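Local coordinates for FixK2 protein (Bradyrhizobium japonicum, PDB 4I2O) that binds DNA as a two-subunit transcription regulator of the CRP/FNR superfamily and probably controls genes linked to nitrogen fixation, at residues Y60-V65 against D90-E95; A68-K73 against E105-T110; Q208-F213 against Q225-L230. The protein carries 1 engineered substitution. All coordinates share one frame; numbering follows the deposited sequence.

Contact 1 (Y60-V65 against D90-E95)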
loop_
_atom_site.group_PDB
_atom_site.type_symbol
_atom_site.label_atom_id
_atom_site.label_comp_id
_atom_site.label_asym_id
_atom_site.label_seq_id
_atom_site.Cartn_x
_atom_site.Cartn_y
_atom_site.Cartn_z
ATOM N N TYR A 60 -9.294 -19.660 3.986
ATOM C CA TYR A 60 -8.528 -19.841 5.213
ATOM C C TYR A 60 -7.706 -18.626 5.558
ATOM O O TYR A 60 -7.408 -17.810 4.684
ATOM C CB TYR A 60 -7.607 -21.071 5.106
ATOM C CG TYR A 60 -8.419 -22.288 4.911
ATOM C CD1 TYR A 60 -8.955 -22.968 6.003
ATOM C CD2 TYR A 60 -8.692 -22.756 3.634
ATOM C CE1 TYR A 60 -9.734 -24.065 5.816
ATOM C CE2 TYR A 60 -9.473 -23.867 3.444
ATOM C CZ TYR A 60 -9.983 -24.512 4.536
ATOM O OH TYR A 60 -10.776 -25.614 4.353
ATOM N N VAL A 61 -7.390 -18.482 6.849
ATOM C CA VAL A 61 -6.456 -17.466 7.339
ATOM C C VAL A 61 -5.355 -18.248 8.024
ATOM O O VAL A 61 -5.623 -19.296 8.599
ATOM C CB VAL A 61 -7.128 -16.509 8.326
ATOM C CG1 VAL A 61 -6.171 -15.399 8.754
ATOM C CG2 VAL A 61 -8.376 -15.868 7.655
ATOM N N TYR A 62 -4.138 -17.723 7.976
ATOM C CA TYR A 62 -2.920 -18.504 8.287
ATOM C C TYR A 62 -1.986 -17.765 9.246
ATOM O O TYR A 62 -1.940 -16.528 9.248
ATOM C CB TYR A 62 -2.105 -18.690 6.996
ATOM C CG TYR A 62 -2.860 -19.303 5.822
ATOM C CD1 TYR A 62 -2.730 -20.656 5.521
ATOM C CD2 TYR A 62 -3.696 -18.535 5.026
ATOM C CE1 TYR A 62 -3.458 -21.243 4.432
ATOM C CE2 TYR A 62 -4.399 -19.093 3.948
ATOM C CZ TYR A 62 -4.273 -20.440 3.658
ATOM O OH TYR A 62 -4.976 -20.955 2.569
ATOM N N GLN A 63 -1.202 -18.507 10.027
ATOM C CA GLN A 63 -0.195 -17.869 10.856
ATOM C C GLN A 63 1.087 -18.659 10.671
ATOM O O GLN A 63 1.080 -19.881 10.783
ATOM C CB GLN A 63 -0.630 -17.840 12.326
ATOM C CG GLN A 63 0.426 -17.227 13.231
ATOM C CD GLN A 63 0.045 -17.293 14.680
ATOM O OE1 GLN A 63 -0.513 -18.306 15.144
ATOM N NE2 GLN A 63 0.329 -16.214 15.422
ATOM N N VAL A 64 2.185 -17.991 10.312
ATOM C CA VAL A 64 3.477 -18.732 10.225
ATOM C C VAL A 64 3.903 -19.242 11.602
ATOM O O VAL A 64 3.908 -18.485 12.586
ATOM C CB VAL A 64 4.564 -17.807 9.615
ATOM C CG1 VAL A 64 5.856 -18.533 9.399
ATOM C CG2 VAL A 64 4.098 -17.172 8.277
ATOM N N VAL A 65 4.234 -20.528 11.699
ATOM C CA VAL A 65 4.827 -21.073 12.931
ATOM C C VAL A 65 6.336 -21.143 12.719
ATOM O O VAL A 65 7.116 -20.525 13.461
ATOM C CB VAL A 65 4.271 -22.448 13.265
ATOM C CG1 VAL A 65 4.937 -23.003 14.548
ATOM C CG2 VAL A 65 2.779 -22.380 13.450
ATOM N N ASP A 90 3.581 -14.184 12.385
ATOM C CA ASP A 90 2.773 -13.262 11.579
ATOM C C ASP A 90 1.522 -13.941 11.046
ATOM O O ASP A 90 1.575 -15.069 10.575
ATOM C CB ASP A 90 3.561 -12.751 10.356
ATOM C CG ASP A 90 4.637 -11.729 10.708
ATOM O OD1 ASP A 90 4.655 -11.183 11.838
ATOM O OD2 ASP A 90 5.470 -11.436 9.812
ATOM N N VAL A 91 0.389 -13.231 11.049
ATOM C CA VAL A 91 -0.823 -13.765 10.442
ATOM C C VAL A 91 -0.968 -13.260 9.030
ATOM O O VAL A 91 -0.613 -12.093 8.762
ATOM C CB VAL A 91 -2.041 -13.384 11.260
ATOM C CG1 VAL A 91 -3.332 -13.754 10.487
ATOM C CG2 VAL A 91 -1.986 -14.089 12.619
ATOM N N PHE A 92 -1.423 -14.105 8.092
ATOM C CA PHE A 92 -1.587 -13.622 6.716
ATOM C C PHE A 92 -2.790 -14.295 6.072
ATOM O O PHE A 92 -3.338 -15.298 6.571
ATOM C CB PHE A 92 -0.299 -13.821 5.884
ATOM C CG PHE A 92 0.066 -15.285 5.644
ATOM C CD1 PHE A 92 -0.280 -15.903 4.444
ATOM C CD2 PHE A 92 0.776 -16.023 6.598
ATOM C CE1 PHE A 92 0.054 -17.216 4.195
ATOM C CE2 PHE A 92 1.110 -17.394 6.388
ATOM C CZ PHE A 92 0.760 -18.003 5.179
ATOM N N GLY A 93 -3.228 -13.707 4.976
ATOM C CA GLY A 93 -4.326 -14.238 4.182
ATOM C C GLY A 93 -5.689 -13.799 4.641
ATOM O O GLY A 93 -6.694 -14.271 4.094
ATOM N N LEU A 94 -5.748 -12.922 5.656
ATOM C CA LEU A 94 -7.016 -12.358 6.128
ATOM C C LEU A 94 -7.573 -11.374 5.101
ATOM O O LEU A 94 -6.874 -10.438 4.675
ATOM C CB LEU A 94 -6.843 -11.637 7.481
ATOM C CG LEU A 94 -8.141 -11.049 8.084
ATOM C CD1 LEU A 94 -9.188 -12.110 8.453
ATOM C CD2 LEU A 94 -7.754 -10.174 9.275
ATOM N N GLU A 95 -8.809 -11.616 4.679
ATOM C CA GLU A 95 -9.491 -10.725 3.735
ATOM C C GLU A 95 -10.870 -10.405 4.224
ATOM O O GLU A 95 -11.624 -11.287 4.754
ATOM C CB GLU A 95 -9.547 -11.327 2.327
ATOM C CG GLU A 95 -8.145 -11.607 1.725
ATOM C CD GLU A 95 -7.532 -10.411 0.973
ATOM O OE1 GLU A 95 -8.157 -9.325 0.941
ATOM O OE2 GLU A 95 -6.422 -10.564 0.422
#
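Tyr62 and Phe92 face each other as an antiparallel hydrogen-bonded pair in the cyclic nucleotide-binding-type beta roll, where strand 60-64 meets the short strand 91-92. Three backbone bonds hold the strands: Tyr62 N to Phe92 O at 2.9 Å, Phe92 N to Tyr62 O at 2.7 Å, and Val64 N to Asp90 O at 3.0 Å. Between them, Gln63 and Val91 form a non-hydrogen-bonded pair, supported by CA-H...O contacts from Val91 to Tyr62 O and from Gln63 to Asp90 O.

The aromatic contact is made by a methylene rather than by overlapping rings. Tyr62 CB sits over one face of Phe92, 3.6 Å from the ring centroid, a CH-pi contact, while the two ring planes lie 14° apart but slide past each other. Phe92 CG stands between its own backbone N and carbonyl carbon (chi1 66°), which folds the ring back over the neighbouring strand. Val64 CG2 reaches Phe92 CE2 at 3.5 Å, the two side chains crossing at about a right angle. His86 stacks on Phe92, and Tyr52 meets the Tyr62 ring.

Aliphatic contacts lie beside the aromatic pair: Val61 turns CG1 to Val91 CG1 (3.7 Å) and CG2 to Leu94 CD1 (3.9 Å). Helix 128-154 packs on Val91 and Leu94, and Leu94 also touches Trp135 of the second subunit.

Gly93 takes a positive phi of 87° just beyond the strand; a side chain there would run into Tyr62 CD2. The polar ends turn elsewhere, Asp90 OD2 to Arg171 and Gln63 NE2 to Gly89 O. The chemistry implied is that of a strand pair whose register is set by backbone bonds and whose side chains meet through carbon, with the charged and amide ends paired outside it.

Contact 2 (A68-K73 against E105-T110)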
loop_
_atom_site.group_PDB
_atom_site.type_symbol
_atom_site.label_atom_id
_atom_site.label_comp_id
_atom_site.label_asym_id
_atom_site.label_seq_id
_atom_site.Cartn_x
_atom_site.Cartn_y
_atom_site.Cartn_z
ATOM N N ALA A 68 8.911 -18.992 6.420
ATOM C CA ALA A 68 8.717 -17.625 5.891
ATOM C C ALA A 68 7.907 -17.707 4.617
ATOM O O ALA A 68 8.069 -18.652 3.830
ATOM C CB ALA A 68 10.101 -16.953 5.608
ATOM N N VAL A 69 7.110 -16.667 4.388
ATOM C CA VAL A 69 6.171 -16.649 3.252
ATOM C C VAL A 69 6.315 -15.301 2.534
ATOM O O VAL A 69 6.504 -14.278 3.169
ATOM C CB VAL A 69 4.725 -16.842 3.797
ATOM C CG1 VAL A 69 3.660 -16.701 2.650
ATOM C CG2 VAL A 69 4.593 -18.267 4.439
ATOM N N ARG A 70 6.192 -15.294 1.218
ATOM C CA ARG A 70 6.084 -13.998 0.498
ATOM C C ARG A 70 4.714 -13.821 -0.136
ATOM O O ARG A 70 4.172 -14.774 -0.685
ATOM C CB ARG A 70 7.188 -13.919 -0.576
ATOM C CG ARG A 70 7.166 -15.109 -1.566
ATOM C CD ARG A 70 8.303 -15.015 -2.702
ATOM N NE ARG A 70 8.291 -16.264 -3.447
ATOM C CZ ARG A 70 9.192 -17.248 -3.310
ATOM N NH1 ARG A 70 10.298 -17.114 -2.583
ATOM N NH2 ARG A 70 9.023 -18.375 -3.979
ATOM N N SER A 71 4.161 -12.604 -0.068
ATOM C CA SER A 71 2.888 -12.265 -0.706
ATOM C C SER A 71 3.252 -11.316 -1.832
ATOM O O SER A 71 4.027 -10.388 -1.594
ATOM C CB SER A 71 1.925 -11.502 0.265
ATOM O OG SER A 71 1.361 -12.405 1.226
ATOM N N TYR A 72 2.706 -11.551 -3.033
ATOM C CA TYR A 72 3.112 -10.770 -4.204
ATOM C C TYR A 72 2.046 -10.671 -5.275
ATOM O O TYR A 72 1.018 -11.405 -5.281
ATOM C CB TYR A 72 4.370 -11.405 -4.802
ATOM C CG TYR A 72 4.104 -12.772 -5.274
ATOM C CD1 TYR A 72 3.663 -13.007 -6.575
ATOM C CD2 TYR A 72 4.202 -13.857 -4.383
ATOM C CE1 TYR A 72 3.364 -14.297 -7.005
ATOM C CE2 TYR A 72 3.903 -15.115 -4.789
ATOM C CZ TYR A 72 3.484 -15.338 -6.082
ATOM O OH TYR A 72 3.195 -16.618 -6.456
ATOM N N LYS A 73 2.250 -9.711 -6.184
ATOM C CA LYS A 73 1.384 -9.588 -7.339
ATOM C C LYS A 73 2.280 -9.696 -8.542
ATOM O O LYS A 73 3.413 -9.234 -8.487
ATOM C CB LYS A 73 0.711 -8.193 -7.365
ATOM C CG LYS A 73 -0.289 -7.983 -6.200
ATOM C CD LYS A 73 -1.015 -6.633 -6.260
ATOM C CE LYS A 73 -2.257 -6.725 -7.115
ATOM N NZ LYS A 73 -3.358 -7.527 -6.489
ATOM N N GLU A 105 3.417 -17.581 -1.272
ATOM C CA GLU A 105 4.255 -18.764 -1.521
ATOM C C GLU A 105 5.205 -18.932 -0.381
ATOM O O GLU A 105 5.719 -17.969 0.157
ATOM C CB GLU A 105 5.133 -18.571 -2.785
ATOM C CG GLU A 105 4.512 -18.959 -4.097
ATOM C CD GLU A 105 5.393 -18.611 -5.302
ATOM O OE1 GLU A 105 6.297 -17.741 -5.162
ATOM O OE2 GLU A 105 5.135 -19.170 -6.404
ATOM N N ALA A 106 5.509 -20.189 -0.040
ATOM C CA ALA A 106 6.552 -20.442 0.952
ATOM C C ALA A 106 7.914 -20.076 0.376
ATOM O O ALA A 106 8.244 -20.486 -0.720
ATOM C CB ALA A 106 6.553 -21.921 1.380
ATOM N N ILE A 107 8.711 -19.318 1.138
ATOM C CA ILE A 107 10.075 -18.941 0.720
ATOM C C ILE A 107 11.042 -20.083 1.010
ATOM O O ILE A 107 12.000 -20.322 0.245
ATOM C CB ILE A 107 10.537 -17.687 1.437
ATOM C CG1 ILE A 107 9.629 -16.521 1.028
ATOM C CG2 ILE A 107 11.966 -17.308 1.045
ATOM C CD1 ILE A 107 9.824 -15.304 1.968
ATOM N N ILE A 108 10.765 -20.789 2.111
ATOM C CA ILE A 108 11.561 -21.972 2.560
ATOM C C ILE A 108 10.531 -22.922 3.129
ATOM O O ILE A 108 9.389 -22.538 3.302
ATOM C CB ILE A 108 12.585 -21.597 3.670
ATOM C CG1 ILE A 108 11.937 -20.720 4.756
ATOM C CG2 ILE A 108 13.806 -20.848 3.060
ATOM C CD1 ILE A 108 12.841 -20.470 5.981
ATOM N N ASP A 109 10.905 -24.186 3.373
ATOM C CA ASP A 109 9.925 -25.061 4.054
ATOM C C ASP A 109 9.291 -24.334 5.236
ATOM O O ASP A 109 10.036 -23.755 6.063
ATOM C CB ASP A 109 10.619 -26.342 4.577
ATOM C CG ASP A 109 11.055 -27.267 3.469
ATOM O OD1 ASP A 109 10.724 -26.974 2.317
ATOM O OD2 ASP A 109 11.714 -28.308 3.744
ATOM N N THR A 110 7.949 -24.388 5.345
ATOM C CA THR A 110 7.226 -23.525 6.302
ATOM C C THR A 110 6.104 -24.316 6.942
ATOM O O THR A 110 5.418 -25.092 6.251
ATOM C CB THR A 110 6.640 -22.342 5.537
ATOM O OG1 THR A 110 7.749 -21.493 5.158
ATOM C CG2 THR A 110 5.684 -21.485 6.411
HETATM O O HOH W 1 12.189 -19.465 -2.301
#
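Arg70 and Glu105 form an antiparallel hydrogen-bonded pair that is bonded through both backbone and side chains. Arg70 N gives to Glu105 O at 2.9 Å, and Glu105 N returns a bond to Arg70 O in the carbonyl plane. On the side-chain level, Arg70 NE and NH2 both donate to Glu105 OE1, each at 3.0 Å, making a salt bridge. The oxygen lies in the guanidinium plane, but the carboxylate is turned 82° to that plane: NE meets OE1 nearly along its C-O axis, whereas NH2 comes from above the carboxylate plane. Arg70 CG takes the position between backbone N and carbonyl carbon (chi1 56°), and the chain then runs extended to NE, bringing the guanidinium alongside Glu105.

The remaining N-H groups of Arg70 are also used. NH1 donates to a water at 3.0 Å that in turn donates to Ile107 O, and it forms a salt bridge with Asp186 of helix 184-191; NH2 has a second acid in Asp48. A leucine at Arg70 would probably leave Glu105, Asp48 and Asp186 without their shared positive partner and this water without one of its anchors.

At the far end, Ile107 N donates to Ala68 O at 2.8 Å. Thr110 OG1 works in both directions, accepting from Ala68 N at 3.0 Å and donating to Ile108 O at 2.7 Å, so the hydroxyl ties the turn back to the strand. Ile107 CD1 lies against the Val69 backbone and approaches Ala68 CB at 4.0 Å.

Antiparallel pairing of strands far apart in sequence, with a turn at 107-109 passing the chain to the other sheet, is that of the cyclic nucleotide-binding-type beta roll of CRP/FNR regulators, here linked through Asp186 to the DNA-binding domain.

Contact 3 (Q208-F213 against Q225-L230)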
loop_
_atom_site.group_PDB
_atom_site.type_symbol
_atom_site.label_atom_id
_atom_site.label_comp_id
_atom_site.label_asym_id
_atom_site.label_seq_id
_atom_site.Cartn_x
_atom_site.Cartn_y
_atom_site.Cartn_z
ATOM N N GLN A 208 31.841 -0.258 4.233
ATOM C CA GLN A 208 31.854 0.893 5.155
ATOM C C GLN A 208 31.816 0.490 6.639
ATOM O O GLN A 208 31.910 1.359 7.504
ATOM C CB GLN A 208 30.652 1.807 4.876
ATOM C CG GLN A 208 30.847 2.806 3.731
ATOM C CD GLN A 208 29.521 3.268 3.166
ATOM O OE1 GLN A 208 29.317 3.240 1.957
ATOM N NE2 GLN A 208 28.605 3.689 4.038
ATOM N N GLY A 209 31.653 -0.803 6.936
ATOM C CA GLY A 209 31.676 -1.260 8.321
ATOM C C GLY A 209 30.285 -1.229 8.957
ATOM O O GLY A 209 30.134 -1.459 10.166
ATOM N N ILE A 210 29.261 -0.958 8.155
ATOM C CA ILE A 210 27.903 -0.930 8.700
ATOM C C ILE A 210 27.260 -2.277 8.976
ATOM O O ILE A 210 26.483 -2.405 9.932
ATOM C CB ILE A 210 27.000 0.035 7.900
ATOM C CG1 ILE A 210 27.573 1.441 8.015
ATOM C CG2 ILE A 210 25.533 -0.005 8.421
ATOM C CD1 ILE A 210 26.880 2.442 7.031
ATOM N N LEU A 211 27.587 -3.303 8.194
ATOM C CA LEU A 211 27.086 -4.624 8.507
ATOM C C LEU A 211 28.201 -5.629 8.366
ATOM O O LEU A 211 29.226 -5.338 7.755
ATOM C CB LEU A 211 25.941 -5.006 7.594
ATOM C CG LEU A 211 26.095 -4.941 6.089
ATOM C CD1 LEU A 211 26.673 -6.249 5.498
ATOM C CD2 LEU A 211 24.731 -4.645 5.490
ATOM N N GLY A 212 27.971 -6.805 8.919
ATOM C CA GLY A 212 28.940 -7.896 8.845
ATOM C C GLY A 212 28.199 -9.006 8.107
ATOM O O GLY A 212 26.964 -9.083 8.220
ATOM N N PHE A 213 28.933 -9.894 7.420
ATOM C CA PHE A 213 28.333 -11.083 6.791
ATOM C C PHE A 213 28.934 -12.343 7.370
ATOM O O PHE A 213 30.118 -12.380 7.716
ATOM C CB PHE A 213 28.637 -11.154 5.283
ATOM C CG PHE A 213 27.844 -10.193 4.437
ATOM C CD1 PHE A 213 26.488 -10.380 4.267
ATOM C CD2 PHE A 213 28.484 -9.193 3.744
ATOM C CE1 PHE A 213 25.755 -9.501 3.443
ATOM C CE2 PHE A 213 27.782 -8.339 2.924
ATOM C CZ PHE A 213 26.404 -8.500 2.792
ATOM N N GLN A 225 22.479 3.049 13.999
ATOM C CA GLN A 225 22.321 4.501 13.825
ATOM C C GLN A 225 22.817 4.954 12.459
ATOM O O GLN A 225 22.122 5.728 11.755
ATOM C CB GLN A 225 23.044 5.272 14.940
ATOM C CG GLN A 225 22.739 6.769 14.973
ATOM C CD GLN A 225 21.250 7.054 15.039
ATOM O OE1 GLN A 225 20.563 6.630 15.990
ATOM N NE2 GLN A 225 20.732 7.762 14.028
ATOM N N ARG A 226 24.003 4.495 12.065
ATOM C CA ARG A 226 24.500 4.883 10.743
ATOM C C ARG A 226 23.578 4.426 9.648
ATOM O O ARG A 226 23.404 5.103 8.640
ATOM C CB ARG A 226 25.901 4.346 10.482
ATOM C CG ARG A 226 26.992 5.197 11.108
ATOM C CD ARG A 226 28.382 4.565 10.953
ATOM N NE ARG A 226 28.895 4.645 9.588
ATOM C CZ ARG A 226 29.817 3.820 9.107
ATOM N NH1 ARG A 226 30.308 2.842 9.884
ATOM N NH2 ARG A 226 30.228 3.961 7.852
ATOM N N LEU A 227 22.986 3.249 9.820
ATOM C CA LEU A 227 22.080 2.734 8.797
ATOM C C LEU A 227 20.767 3.506 8.797
ATOM O O LEU A 227 20.180 3.743 7.725
ATOM C CB LEU A 227 21.829 1.216 9.014
ATOM C CG LEU A 227 21.197 0.378 7.926
ATOM C CD1 LEU A 227 22.112 0.333 6.697
ATOM C CD2 LEU A 227 20.907 -1.043 8.451
ATOM N N HIS A 228 20.280 3.878 9.989
ATOM C CA HIS A 228 19.074 4.704 10.080
ATOM C C HIS A 228 19.349 6.022 9.360
ATOM O O HIS A 228 18.451 6.583 8.718
ATOM C CB HIS A 228 18.807 5.098 11.529
ATOM C CG HIS A 228 17.487 4.654 12.057
ATOM N ND1 HIS A 228 16.304 5.272 11.717
ATOM C CD2 HIS A 228 17.167 3.663 12.934
ATOM C CE1 HIS A 228 15.307 4.671 12.351
ATOM N NE2 HIS A 228 15.803 3.689 13.090
ATOM N N ASN A 229 20.563 6.553 9.475
ATOM C CA ASN A 229 20.856 7.830 8.761
ATOM C C ASN A 229 20.836 7.757 7.242
ATOM O O ASN A 229 20.893 8.811 6.577
ATOM C CB ASN A 229 22.215 8.405 9.138
ATOM C CG ASN A 229 22.302 8.754 10.582
ATOM O OD1 ASN A 229 21.279 8.880 11.264
ATOM N ND2 ASN A 229 23.527 8.853 11.090
ATOM N N LEU A 230 20.869 6.540 6.710
ATOM C CA LEU A 230 20.849 6.330 5.270
ATOM C C LEU A 230 19.445 6.053 4.784
ATOM O O LEU A 230 19.227 5.944 3.577
ATOM C CB LEU A 230 21.727 5.137 4.894
ATOM C CG LEU A 230 23.231 5.317 5.159
ATOM C CD1 LEU A 230 23.934 4.062 4.713
ATOM C CD2 LEU A 230 23.782 6.517 4.381
#
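Arg226 lays its guanidinium over Ile210 and turns its end to Gln208 O, joining the first turn after helix 195-207 to helix 224-228 in the Crp-like winged helix-turn-helix domain. Gly209 ends the preceding helix in a Schellman motif, with positive phi, and Ile210 follows it into strand 211-213.

Ile210 CG1 lies under the centre of the guanidinium, 3.4 Å from Arg226 CZ, so one face of the planar cation rests on a methylene. The arginine chain bends at chi3 (73°), which brings the flat group back across the isoleucine. The ethyl arm of Ile210 then runs on beneath it, placing CD1 3.8 Å from Arg226 NH2.

The other branch of Ile210 serves the apolar side. A chi1 of -62° sets CG1 opposite the carbonyl carbon, under the guanidinium, and leaves CG2 opposite the backbone N, where it packs on Leu227 CD1 at 3.8 Å while the two side chains cross at a slant. Beyond CG1, the CD1 methyl meets Leu230 CD1 at 4.1 Å. One residue therefore touches three side chains of the other segment: the CG1-CD1 arm meets Arg226 and Leu230, and CG2 meets Leu227. Leu227 and Leu230 also lean on Leu205 of helix 195-207, and Leu227 reaches helix 157-172, which extends this apolar packing into the domain interior. Strand 211-213 continues to Phe213, which packs on a phosphate of the bound DNA.

Gln208 O lies at the guanidinium edge, near its plane, and accepts two bonds from Arg226 held end-on: NH1 at 3.2 Å and NH2 at 3.1 Å, both nitrogens approaching from the same face of the Gln208 carbonyl plane.

Overall arrangement
Contacts 1 and 2 belong to one beta roll and touch directly, their centres about 12 Å apart: Val69 CG2 lies 3.9 Å from Phe92 CZ and 4.0 Å from Val64 CG2. Their segments alternate along the chain, 60-65 and 68-73 being followed by 90-95 and 105-110, so the two four-stranded sheets are interleaved in sequence. Contact 3 comes later, in the DNA-binding domain, with its centre about 32 Å from that of contact 1 and 27 Å from that of contact 2. By nearest atoms, the bound DNA is about 4 Å from contact 3, 8 Å from contact 2 and 19 Å from contact 1.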